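Local coordinates for protein triacylglycerol lipase (Clostridium botulinum, PDB 5AH1) that hydrolyses synthetic polyesters and, as its name implies, probably triacylglycerols, as a zinc-binding esterase of the alpha/beta-hydrolase fold, at residues G217-T229 with Q323-A335. Numbering follows the deposited sequence.
Sequences GKHWIHSVSTIST and QPDVYYFSWTTQA
Val224 and Tyr328 pair side by side on one face of the sheet, CB of Val224 lying 3.5 Å from CD2 of Tyr328. The tyrosine ring is held at its far end by its hydroxyl, which accepts the backbone N-H of Gln323 in a nearly straight bond (174°). Beneath this pair, strands 223-227 and 327-331 run parallel and in register. Six backbone hydrogen bonds join the two segments, from Tyr327 N to His222 O just ahead of strand 223-227 through to Ser228 N to Trp331 O just past it.

Ahead of the strands, CG of His222 stands anti to its backbone N (chi1 -162°), which carries the imidazole alongside Tyr327. The tyrosine turns its edge to the imidazole face in a T-shaped pair, centroids 5.3 Å apart and planes at 77°. Water bridges ND1 of His222 to the carbonyl oxygen of Asp325, and a second water joins His219 ND1 to Asp325 OD1. At the other end, Ser228 OG donates to Thr333 OG1 over 2.7 Å, and Thr333 OG1 is also hydrogen-bonded to Asp384 OD2.

Helix 437-448 covers the Ser223, Ile227 and Phe329 face, where Tyr443 OH is hydrogen-bonded to Ser225 OG; Thr192 of helix 183-197 touches Val224 and Tyr328 on the other. The contact thus joins the fourth and fifth of seven strands in the parallel alpha/beta-hydrolase sheet, six bonds satisfying buried N-H and C=O groups along the facing edges and side chains and water tying the ends.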
# COMPACT_ATOMS: atom_id res chain seq x y z
N GLY A 217 -3.41 23.72 2.12
CA GLY A 217 -2.92 24.50 3.23
C GLY A 217 -2.76 23.75 4.53
O GLY A 217 -2.54 24.37 5.56
N LYS A 218 -2.85 22.42 4.49
CA LYS A 218 -2.76 21.60 5.70
C LYS A 218 -1.43 20.86 5.71
O LYS A 218 -1.07 20.19 4.73
CB LYS A 218 -3.93 20.62 5.77
CG LYS A 218 -5.26 21.32 5.89
CD LYS A 218 -6.45 20.40 5.67
CE LYS A 218 -7.74 21.18 5.50
NZ LYS A 218 -7.68 22.11 4.32
N HIS A 219 -0.71 21.00 6.83
CA HIS A 219 0.62 20.42 7.01
C HIS A 219 0.59 19.48 8.21
O HIS A 219 1.22 19.71 9.23
CB HIS A 219 1.62 21.56 7.13
CG HIS A 219 1.55 22.49 5.96
ND1 HIS A 219 1.96 22.12 4.70
CD2 HIS A 219 0.99 23.72 5.83
CE1 HIS A 219 1.72 23.10 3.85
NE2 HIS A 219 1.13 24.08 4.51
N TRP A 220 -0.17 18.41 8.03
CA TRP A 220 -0.50 17.47 9.10
C TRP A 220 0.43 16.26 9.13
O TRP A 220 0.35 15.45 10.04
CB TRP A 220 -1.90 16.93 8.86
CG TRP A 220 -3.01 17.92 8.99
CD1 TRP A 220 -2.93 19.24 9.33
CD2 TRP A 220 -4.41 17.63 8.81
NE1 TRP A 220 -4.19 19.79 9.36
CE2 TRP A 220 -5.11 18.83 9.06
CE3 TRP A 220 -5.12 16.48 8.47
CZ2 TRP A 220 -6.51 18.90 8.98
CZ3 TRP A 220 -6.50 16.55 8.38
CH2 TRP A 220 -7.18 17.76 8.63
N ILE A 221 1.26 16.12 8.10
CA ILE A 221 2.03 14.90 7.87
C ILE A 221 3.52 15.21 8.05
O ILE A 221 4.08 16.03 7.33
CB ILE A 221 1.80 14.35 6.45
CG1 ILE A 221 0.29 14.25 6.15
CG2 ILE A 221 2.50 13.04 6.33
CD1 ILE A 221 -0.51 13.42 7.13
N HIS A 222 4.15 14.58 9.04
CA HIS A 222 5.57 14.80 9.26
C HIS A 222 6.44 13.91 8.37
O HIS A 222 7.50 14.33 7.90
CB HIS A 222 5.93 14.58 10.73
CG HIS A 222 7.24 15.17 11.11
ND1 HIS A 222 7.61 16.45 10.76
CD2 HIS A 222 8.26 14.66 11.84
CE1 HIS A 222 8.80 16.71 11.26
NE2 HIS A 222 9.23 15.64 11.90
N SER A 223 6.01 12.67 8.16
CA SER A 223 6.72 11.76 7.30
C SER A 223 5.77 10.82 6.58
O SER A 223 4.69 10.52 7.06
CB SER A 223 7.74 10.94 8.10
OG SER A 223 7.12 9.98 8.92
N VAL A 224 6.25 10.38 5.43
CA VAL A 224 5.61 9.39 4.58
C VAL A 224 6.63 8.27 4.34
O VAL A 224 7.72 8.53 3.84
CB VAL A 224 5.22 10.03 3.23
CG1 VAL A 224 4.93 8.98 2.15
CG2 VAL A 224 4.03 10.94 3.44
N SER A 225 6.27 7.05 4.73
CA SER A 225 7.12 5.89 4.52
C SER A 225 6.39 4.89 3.65
O SER A 225 5.28 4.46 4.01
CB SER A 225 7.47 5.22 5.85
OG SER A 225 8.26 6.05 6.67
N THR A 226 6.99 4.54 2.51
CA THR A 226 6.44 3.51 1.63
C THR A 226 7.25 2.24 1.79
O THR A 226 8.47 2.28 1.93
CB THR A 226 6.37 3.97 0.14
OG1 THR A 226 7.67 4.02 -0.46
CG2 THR A 226 5.71 5.32 0.02
N ILE A 227 6.55 1.11 1.82
CA ILE A 227 7.15 -0.21 2.00
C ILE A 227 6.58 -1.11 0.91
O ILE A 227 5.38 -1.33 0.85
CB ILE A 227 6.85 -0.80 3.40
CG1 ILE A 227 7.28 0.14 4.52
CG2 ILE A 227 7.51 -2.17 3.53
CD1 ILE A 227 6.93 -0.39 5.92
N SER A 228 7.45 -1.60 0.04
CA SER A 228 7.04 -2.48 -1.06
C SER A 228 6.04 -1.81 -2.00
O SER A 228 5.16 -2.45 -2.58
CB SER A 228 6.41 -3.77 -0.52
OG SER A 228 7.18 -4.34 0.53
N THR A 229 6.17 -0.50 -2.16
CA THR A 229 5.16 0.28 -2.86
C THR A 229 5.45 0.39 -4.36
O THR A 229 6.59 0.66 -4.75
CB THR A 229 5.05 1.69 -2.25
OG1 THR A 229 4.53 1.56 -0.93
CG2 THR A 229 4.14 2.63 -3.06
N GLN A 323 6.34 16.74 -0.92
CA GLN A 323 6.20 18.08 -0.36
C GLN A 323 7.46 18.50 0.39
O GLN A 323 8.13 17.66 1.00
CB GLN A 323 4.98 18.10 0.55
CG GLN A 323 3.67 17.85 -0.20
CD GLN A 323 3.35 18.97 -1.17
OE1 GLN A 323 3.52 20.15 -0.86
NE2 GLN A 323 2.90 18.62 -2.37
N PRO A 324 7.80 19.79 0.34
CA PRO A 324 9.13 20.22 0.82
C PRO A 324 9.31 20.15 2.33
O PRO A 324 10.45 20.16 2.80
CB PRO A 324 9.21 21.67 0.32
CG PRO A 324 7.81 22.10 0.11
CD PRO A 324 7.10 20.88 -0.37
N ASP A 325 8.21 20.08 3.06
CA ASP A 325 8.22 20.05 4.52
C ASP A 325 7.90 18.68 5.12
O ASP A 325 7.60 18.58 6.30
CB ASP A 325 7.24 21.11 5.04
CG ASP A 325 5.80 20.92 4.55
OD1 ASP A 325 5.54 20.27 3.51
OD2 ASP A 325 4.91 21.48 5.22
N VAL A 326 7.99 17.63 4.30
CA VAL A 326 7.70 16.27 4.73
C VAL A 326 8.92 15.38 4.45
O VAL A 326 9.55 15.50 3.39
CB VAL A 326 6.45 15.74 3.94
CG1 VAL A 326 6.14 14.29 4.31
CG2 VAL A 326 5.25 16.63 4.18
N TYR A 327 9.22 14.49 5.38
CA TYR A 327 10.25 13.48 5.16
C TYR A 327 9.66 12.29 4.42
O TYR A 327 8.61 11.80 4.80
CB TYR A 327 10.83 12.99 6.50
CG TYR A 327 11.60 14.02 7.28
CD1 TYR A 327 12.94 14.24 7.03
CD2 TYR A 327 10.99 14.76 8.29
CE1 TYR A 327 13.65 15.17 7.77
CE2 TYR A 327 11.68 15.69 9.01
CZ TYR A 327 13.00 15.90 8.74
OH TYR A 327 13.69 16.83 9.48
N TYR A 328 10.36 11.79 3.41
CA TYR A 328 9.91 10.62 2.66
C TYR A 328 10.95 9.52 2.76
O TYR A 328 12.15 9.74 2.56
CB TYR A 328 9.64 10.97 1.17
CG TYR A 328 8.47 11.90 0.98
CD1 TYR A 328 8.61 13.26 1.10
CD2 TYR A 328 7.22 11.40 0.64
CE1 TYR A 328 7.53 14.12 0.95
CE2 TYR A 328 6.15 12.24 0.49
CZ TYR A 328 6.30 13.60 0.61
OH TYR A 328 5.26 14.48 0.48
N PHE A 329 10.48 8.33 3.11
CA PHE A 329 11.31 7.13 3.20
C PHE A 329 10.72 6.07 2.32
O PHE A 329 9.52 5.87 2.34
CB PHE A 329 11.36 6.63 4.65
CG PHE A 329 11.95 7.63 5.59
CD1 PHE A 329 13.33 7.72 5.75
CD2 PHE A 329 11.14 8.51 6.28
CE1 PHE A 329 13.89 8.65 6.60
CE2 PHE A 329 11.68 9.45 7.11
CZ PHE A 329 13.05 9.53 7.27
N SER A 330 11.57 5.34 1.64
CA SER A 330 11.12 4.19 0.85
C SER A 330 11.92 2.95 1.19
O SER A 330 13.15 2.99 1.34
CB SER A 330 11.25 4.47 -0.64
OG SER A 330 12.59 4.82 -0.93
N TRP A 331 11.19 1.85 1.31
CA TRP A 331 11.72 0.52 1.57
C TRP A 331 11.35 -0.41 0.43
O TRP A 331 10.18 -0.46 0.02
CB TRP A 331 11.16 -0.00 2.89
CG TRP A 331 11.55 0.83 4.06
CD1 TRP A 331 10.89 1.91 4.56
CD2 TRP A 331 12.73 0.68 4.86
NE1 TRP A 331 11.58 2.43 5.63
CE2 TRP A 331 12.71 1.69 5.84
CE3 TRP A 331 13.81 -0.22 4.83
CZ2 TRP A 331 13.72 1.82 6.80
CZ3 TRP A 331 14.80 -0.09 5.77
CH2 TRP A 331 14.75 0.92 6.76
N THR A 332 12.36 -1.12 -0.07
CA THR A 332 12.25 -2.03 -1.21
C THR A 332 12.44 -3.46 -0.72
O THR A 332 13.42 -3.75 -0.01
CB THR A 332 13.35 -1.71 -2.25
OG1 THR A 332 13.16 -0.38 -2.76
CG2 THR A 332 13.31 -2.71 -3.41
N THR A 333 11.49 -4.33 -1.06
CA THR A 333 11.60 -5.76 -0.82
C THR A 333 11.98 -6.47 -2.11
O THR A 333 11.55 -6.06 -3.19
CB THR A 333 10.27 -6.32 -0.25
OG1 THR A 333 9.15 -5.65 -0.84
CG2 THR A 333 10.20 -6.13 1.25
N GLN A 334 12.76 -7.54 -1.98
CA GLN A 334 13.16 -8.36 -3.12
C GLN A 334 13.18 -9.82 -2.70
O GLN A 334 13.66 -10.13 -1.61
CB GLN A 334 14.55 -7.96 -3.61
CG GLN A 334 15.06 -8.88 -4.72
CD GLN A 334 16.37 -8.45 -5.30
OE1 GLN A 334 16.90 -7.38 -4.99
NE2 GLN A 334 16.90 -9.28 -6.18
N ALA A 335 12.68 -10.71 -3.56
CA ALA A 335 12.75 -12.14 -3.29
C ALA A 335 12.98 -12.96 -4.57
O ALA A 335 12.69 -14.15 -4.62
CB ALA A 335 11.52 -12.64 -2.53
O HOH W 1 2.88 19.48 3.91
O HOH W 2 6.91 18.49 8.97
O HOH W 3 8.46 1.40 -1.25